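Local structure of peptidase S8 and S53, subtilisin, kexin, sedolisin (Mycobacterium smegmatis, 4KG7) at residues G89-S94 and L161-V166; G114-G117 and F121-V124. The protein is the mycosin MycP3, a subtilisin-like serine endopeptidase of the ESX-3 type VII secretion system that probably cleaves substrate proteins at the mycobacterial cell membrane. One frame throughout, in Å; residues are numbered along the deposited sequence.

Interaction 1: residues G89-S94 and L161-V166; sequences GDYIES and LARAVV
Tyr-91 and Arg-163 reach each other because both turn CG away from the carbonyl carbon and beside the backbone N (chi1 -73° and -70°), and the arginine chain then bends at chi3, which brings its guanidinium back to the tyrosine. The two flat groups do not stack: their planes stand 64° apart. Tyr-91 presents its CE2 edge to one face of the guanidinium, CE2 lying 3.4 Å from Arg-163 NH1, so the cation sits near the ring plane and not over the pi face. Across the ring from CE2, CE1 packs obliquely against Ala-164 CB, 3.8 Å away; on the CE2 side Arg-163 CB touches CE2 as well. The ring thus leans on one turn of helix 150-170 just past the end of strand 85-90, where Asp-90 OD1 accepts the Ile-92 N-H at 2.8 Å in an Asx turn.

No hydrogen bond crosses the contact, so strand end and helix meet directly by packing alone. In the N-terminal segment Thr-19 O accepts from both Tyr-91 OH and Arg-163 NH1, and Arg-163 NH2 forms a salt bridge with Glu-159, one turn earlier on the same helix. The shared carbonyl and this salt bridge fix phenol and guanidinium in place.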
ATOM      1  N   GLY A  89      13.208 -10.786   1.098  1.00  8.77           N
ATOM      2  CA  GLY A  89      13.735 -10.837   2.444  1.00  8.81           C
ATOM      3  C   GLY A  89      12.735 -10.493   3.534  1.00  8.50           C
ATOM      4  O   GLY A  89      11.543 -10.335   3.285  1.00  8.20           O
ATOM      5  N   ASP A  90      13.262 -10.362   4.762  1.00  8.58           N
ATOM      6  CA  ASP A  90      12.440 -10.396   5.967  1.00  8.60           C
ATOM      7  C   ASP A  90      13.069  -9.475   7.029  1.00  8.75           C
ATOM      8  O   ASP A  90      14.282  -9.526   7.280  1.00  9.51           O
ATOM      9  CB  ASP A  90      12.397 -11.860   6.439  1.00  8.91           C
ATOM     10  CG  ASP A  90      11.358 -12.143   7.515  1.00  9.03           C
ATOM     11  OD1 ASP A  90      10.689 -11.227   8.012  1.00  8.69           O
ATOM     12  OD2 ASP A  90      11.231 -13.336   7.889  1.00  9.20           O
ATOM     13  N   TYR A  91      12.226  -8.661   7.655  1.00  8.46           N
ATOM     14  CA  TYR A  91      12.615  -7.746   8.738  1.00  8.65           C
ATOM     15  C   TYR A  91      12.023  -8.223  10.073  1.00  9.34           C
ATOM     16  O   TYR A  91      12.165  -7.528  11.068  1.00  9.69           O
ATOM     17  CB  TYR A  91      12.143  -6.308   8.438  1.00  8.06           C
ATOM     18  CG  TYR A  91      12.989  -5.713   7.350  1.00  7.66           C
ATOM     19  CD1 TYR A  91      12.730  -6.002   6.004  1.00  7.29           C
ATOM     20  CD2 TYR A  91      14.085  -4.943   7.649  1.00  7.77           C
ATOM     21  CE1 TYR A  91      13.537  -5.486   4.991  1.00  7.12           C
ATOM     22  CE2 TYR A  91      14.893  -4.429   6.651  1.00  7.58           C
ATOM     23  CZ  TYR A  91      14.612  -4.703   5.324  1.00  7.30           C
ATOM     24  OH  TYR A  91      15.427  -4.221   4.317  1.00  7.07           O
ATOM     25  N   ILE A  92      11.430  -9.421  10.086  1.00  9.99           N
ATOM     26  CA  ILE A  92      10.779  -9.993  11.291  1.00 10.86           C
ATOM     27  C   ILE A  92      11.539 -11.243  11.736  1.00 11.61           C
ATOM     28  O   ILE A  92      12.127 -11.260  12.815  1.00 12.13           O
ATOM     29  CB  ILE A  92       9.291 -10.290  11.048  1.00 10.88           C
ATOM     30  CG1 ILE A  92       8.511  -8.990  10.758  1.00 10.64           C
ATOM     31  CG2 ILE A  92       8.698 -10.971  12.260  1.00 11.41           C
ATOM     32  CD1 ILE A  92       8.366  -8.028  11.918  1.00 11.25           C
ATOM     33  N   GLU A  93      11.555 -12.257  10.877  1.00 11.95           N
ATOM     34  CA  GLU A  93      12.403 -13.426  11.054  1.00 13.07           C
ATOM     35  C   GLU A  93      13.509 -13.378   9.998  1.00 13.21           C
ATOM     36  O   GLU A  93      13.877 -12.293   9.539  1.00 13.15           O
ATOM     37  CB  GLU A  93      11.578 -14.715  10.967  1.00 13.70           C
ATOM     38  CG  GLU A  93      10.417 -14.808  11.954  1.00 14.37           C
ATOM     39  CD  GLU A  93       9.658 -16.107  11.831  1.00 15.25           C
ATOM     40  OE1 GLU A  93       9.043 -16.345  10.772  1.00 15.63           O
ATOM     41  OE2 GLU A  93       9.664 -16.904  12.807  1.00 16.61           O
ATOM     42  N   SER A  94      14.002 -14.548   9.584  1.00 13.84           N
ATOM     43  CA  SER A  94      15.090 -14.631   8.603  0.50 13.94           C
ATOM     44  C   SER A  94      14.651 -15.395   7.362  1.00 13.72           C
ATOM     45  O   SER A  94      15.475 -16.039   6.675  1.00 14.50           O
ATOM     46  CB  SER A  94      16.329 -15.287   9.232  0.50 14.88           C
ATOM     47  OG  SER A  94      16.033 -16.569   9.756  0.50 15.54           O
ATOM     48  N   LEU A 161      11.061   0.083   7.818  1.00  7.34           N
ATOM     49  CA  LEU A 161      10.429   0.525   6.599  1.00  6.90           C
ATOM     50  C   LEU A 161      11.471   1.248   5.711  1.00  6.70           C
ATOM     51  O   LEU A 161      11.535   1.037   4.482  1.00  6.53           O
ATOM     52  CB  LEU A 161       9.264   1.473   6.871  1.00  6.91           C
ATOM     53  CG  LEU A 161       8.587   1.999   5.598  1.00  6.69           C
ATOM     54  CD1 LEU A 161       8.101   0.871   4.733  1.00  6.58           C
ATOM     55  CD2 LEU A 161       7.428   2.930   5.967  1.00  6.78           C
ATOM     56  N   ALA A 162      12.297   2.089   6.341  1.00  6.92           N
ATOM     57  CA  ALA A 162      13.272   2.866   5.569  1.00  6.88           C
ATOM     58  C   ALA A 162      14.262   1.934   4.884  1.00  6.82           C
ATOM     59  O   ALA A 162      14.616   2.136   3.714  1.00  6.75           O
ATOM     60  CB  ALA A 162      14.008   3.820   6.464  1.00  7.26           C
ATOM     61  N   ARG A 163      14.742   0.928   5.616  1.00  6.97           N
ATOM     62  CA  ARG A 163      15.651  -0.027   5.006  1.00  7.01           C
ATOM     63  C   ARG A 163      14.966  -0.786   3.873  1.00  6.58           C
ATOM     64  O   ARG A 163      15.568  -1.042   2.819  1.00  6.65           O
ATOM     65  CB  ARG A 163      16.205  -0.989   6.050  1.00  7.33           C
ATOM     66  CG  ARG A 163      17.175  -0.309   7.005  1.00  7.85           C
ATOM     67  CD  ARG A 163      17.907  -1.350   7.845  1.00  8.37           C
ATOM     68  NE  ARG A 163      17.117  -1.851   8.962  1.00  8.56           N
ATOM     69  CZ  ARG A 163      17.017  -3.117   9.370  1.00  8.80           C
ATOM     70  NH1 ARG A 163      17.531  -4.139   8.699  1.00  8.93           N
ATOM     71  NH2 ARG A 163      16.340  -3.370  10.472  1.00  9.13           N
ATOM     72  N   ALA A 164      13.722  -1.191   4.103  1.00  6.28           N
ATOM     73  CA  ALA A 164      12.994  -1.981   3.097  1.00  5.96           C
ATOM     74  C   ALA A 164      12.769  -1.202   1.817  1.00  5.81           C
ATOM     75  O   ALA A 164      12.767  -1.773   0.730  1.00  5.59           O
ATOM     76  CB  ALA A 164      11.669  -2.454   3.664  1.00  5.84           C
ATOM     77  N   VAL A 165      12.545   0.088   1.950  1.00  5.87           N
ATOM     78  CA  VAL A 165      12.342   0.952   0.793  1.00  5.85           C
ATOM     79  C   VAL A 165      13.607   1.030  -0.052  1.00  6.04           C
ATOM     80  O   VAL A 165      13.551   0.903  -1.259  1.00  6.08           O
ATOM     81  CB  VAL A 165      11.835   2.350   1.232  1.00  5.96           C
ATOM     82  CG1 VAL A 165      12.024   3.405   0.148  1.00  6.04           C
ATOM     83  CG2 VAL A 165      10.389   2.283   1.718  1.00  5.85           C
ATOM     84  N   VAL A 166      14.747   1.239   0.600  1.00  6.28           N
ATOM     85  CA  VAL A 166      16.025   1.223  -0.085  1.00  6.54           C
ATOM     86  C   VAL A 166      16.258  -0.132  -0.737  1.00  6.61           C
ATOM     87  O   VAL A 166      16.696  -0.200  -1.881  1.00  6.72           O
ATOM     88  CB  VAL A 166      17.154   1.558   0.878  1.00  6.88           C
ATOM     89  CG1 VAL A 166      18.493   1.298   0.200  1.00  7.24           C
ATOM     90  CG2 VAL A 166      17.005   3.000   1.319  1.00  6.97           C
TER

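Interaction 2: residues G114-G117 and F121-V124; sequences GQPG and FSGV
Phe-121 meets Gly-114 through its ring and residues 116-117 through its carbonyl. With CG anti to the backbone N (chi1 175°), the ring swings back alongside the first residue of 114-117, and CE2 comes 4.4 Å from Gly-114 CA. A side chain at position 114 would point at this ring, so the absence of one lets the chains draw close. Phe-121 O takes the CA-H of Pro-116 almost head-on, at 3.5 Å from CA with 175° at the hydrogen. The same oxygen accepts a hydrogen bond from a water, 2.7 Å from it, which in turn accepts the Gly-117 N-H and so bridges the two segments near the turn.

Ser-122 comes next. Its OG lies 3.9 Å from Pro-116 CD, a van der Waals touch, while its hydroxyl proton goes to Gly-123 O, 2.9 Å from OG, in the carbonyl plane and on a lone pair; that bond holds the side chain against its own backbone.

At Gly-123 the N-H closes the loop, donating to Gly-114 O over 2.8 Å. The donor stands well above the carbonyl plane, and this is the one direct hydrogen bond between the segments. Val-124 then turns away from 114-117.

The whole loop follows helix 104-113 and leads toward strand 129-134. Phe-121 rests on strand 292-293, Ser-122 on Trp-59 of helix 55-59, and Val-124 packs into helix 318-335 through Tyr-324, Val-328 and Leu-331.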
ATOM      1  N   GLY A 114      -1.917 -10.818  -9.250  1.00  8.10           N
ATOM      2  CA  GLY A 114      -2.469 -12.173  -9.275  1.00  8.54           C
ATOM      3  C   GLY A 114      -2.879 -12.600 -10.690  1.00  9.24           C
ATOM      4  O   GLY A 114      -3.204 -11.773 -11.531  1.00  9.17           O
ATOM      5  N   GLN A 115      -2.862 -13.901 -10.926  1.00  9.97           N
ATOM      6  CA  GLN A 115      -3.107 -14.427 -12.255  1.00 11.05           C
ATOM      7  C   GLN A 115      -4.574 -14.687 -12.483  1.00 11.77           C
ATOM      8  O   GLN A 115      -5.298 -15.079 -11.563  1.00 11.91           O
ATOM      9  CB  GLN A 115      -2.324 -15.712 -12.463  1.00 11.47           C
ATOM     10  CG  GLN A 115      -0.827 -15.520 -12.354  1.00 11.46           C
ATOM     11  CD  GLN A 115      -0.345 -14.475 -13.334  1.00 11.51           C
ATOM     12  OE1 GLN A 115      -0.440 -14.689 -14.566  1.00 12.96           O
ATOM     13  NE2 GLN A 115       0.153 -13.355 -12.822  1.00 11.15           N
ATOM     14  N   PRO A 116      -5.033 -14.485 -13.725  1.00 12.75           N
ATOM     15  CA  PRO A 116      -6.379 -14.929 -14.078  1.00 13.70           C
ATOM     16  C   PRO A 116      -6.445 -16.444 -13.954  1.00 14.76           C
ATOM     17  O   PRO A 116      -5.426 -17.115 -13.904  1.00 15.33           O
ATOM     18  CB  PRO A 116      -6.540 -14.478 -15.534  1.00 14.16           C
ATOM     19  CG  PRO A 116      -5.153 -14.345 -16.037  1.00 14.06           C
ATOM     20  CD  PRO A 116      -4.343 -13.855 -14.868  1.00 12.99           C
ATOM     21  N   GLY A 117      -7.648 -16.976 -13.888  1.00 15.93           N
ATOM     22  CA  GLY A 117      -7.820 -18.400 -13.671  1.00 16.66           C
ATOM     23  C   GLY A 117      -9.239 -18.809 -13.999  1.00 17.38           C
ATOM     24  O   GLY A 117      -9.935 -18.117 -14.761  1.00 17.49           O
ATOM     25  N   PHE A 121     -11.586 -13.648 -11.260  1.00 11.63           N
ATOM     26  CA  PHE A 121     -10.556 -12.834 -10.578  1.00 10.53           C
ATOM     27  C   PHE A 121      -9.284 -12.674 -11.402  1.00 10.15           C
ATOM     28  O   PHE A 121      -8.800 -13.617 -11.996  1.00 10.54           O
ATOM     29  CB  PHE A 121     -10.169 -13.426  -9.224  1.00 10.24           C
ATOM     30  CG  PHE A 121      -9.032 -12.676  -8.579  1.00  9.61           C
ATOM     31  CD1 PHE A 121      -9.282 -11.484  -7.925  1.00  9.29           C
ATOM     32  CD2 PHE A 121      -7.714 -13.103  -8.705  1.00  9.60           C
ATOM     33  CE1 PHE A 121      -8.257 -10.752  -7.403  1.00  8.94           C
ATOM     34  CE2 PHE A 121      -6.676 -12.372  -8.154  1.00  9.22           C
ATOM     35  CZ  PHE A 121      -6.954 -11.187  -7.518  1.00  8.92           C
ATOM     36  N   SER A 122      -8.735 -11.458 -11.400  1.00  9.50           N
ATOM     37  CA  SER A 122      -7.403 -11.204 -11.929  1.00  9.15           C
ATOM     38  C   SER A 122      -6.758 -10.066 -11.165  1.00  8.42           C
ATOM     39  O   SER A 122      -7.442  -9.130 -10.738  1.00  8.25           O
ATOM     40  CB  SER A 122      -7.442 -10.797 -13.400  1.00  9.53           C
ATOM     41  OG  SER A 122      -6.142 -10.563 -13.914  1.00  9.56           O
ATOM     42  N   GLY A 123      -5.436 -10.123 -11.058  1.00  8.18           N
ATOM     43  CA  GLY A 123      -4.684  -8.945 -10.683  1.00  7.66           C
ATOM     44  C   GLY A 123      -4.802  -7.844 -11.717  1.00  7.64           C
ATOM     45  O   GLY A 123      -5.165  -8.093 -12.881  1.00  8.11           O
ATOM     46  N   VAL A 124      -4.487  -6.615 -11.317  1.00  7.27           N
ATOM     47  CA  VAL A 124      -4.492  -5.477 -12.246  1.00  7.36           C
ATOM     48  C   VAL A 124      -3.449  -5.655 -13.360  1.00  7.72           C
ATOM     49  O   VAL A 124      -3.673  -5.307 -14.529  1.00  7.92           O
ATOM     50  CB  VAL A 124      -4.221  -4.155 -11.491  1.00  7.01           C
ATOM     51  CG1 VAL A 124      -4.098  -2.977 -12.450  1.00  7.16           C
ATOM     52  CG2 VAL A 124      -5.318  -3.893 -10.483  1.00  6.88           C
TER
HETATM   53  O   HOH W   1      -9.722 -14.994 -14.066  1.00 11.56           O

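Both interactions belong to the subtilisin fold around its seven-stranded parallel sheet, yet they do not touch: their centres lie 27 Å apart and their nearest atoms about 18 Å. Along the chain, interaction 2 is nested inside the loop closed by interaction 1. The path runs from strand 85-90, at one edge of the sheet, through helix 104-113 and the loop of interaction 2, into strand 129-134, then to helix 150-170. Strand 129-134 neighbours strand 85-90 in the sheet and also backs Tyr-91 and Ala-164. Interaction 1 thus joins sheet edge to helix, whereas interaction 2 shapes the loop after helix 104-113, which begins with the predicted catalytic His-104.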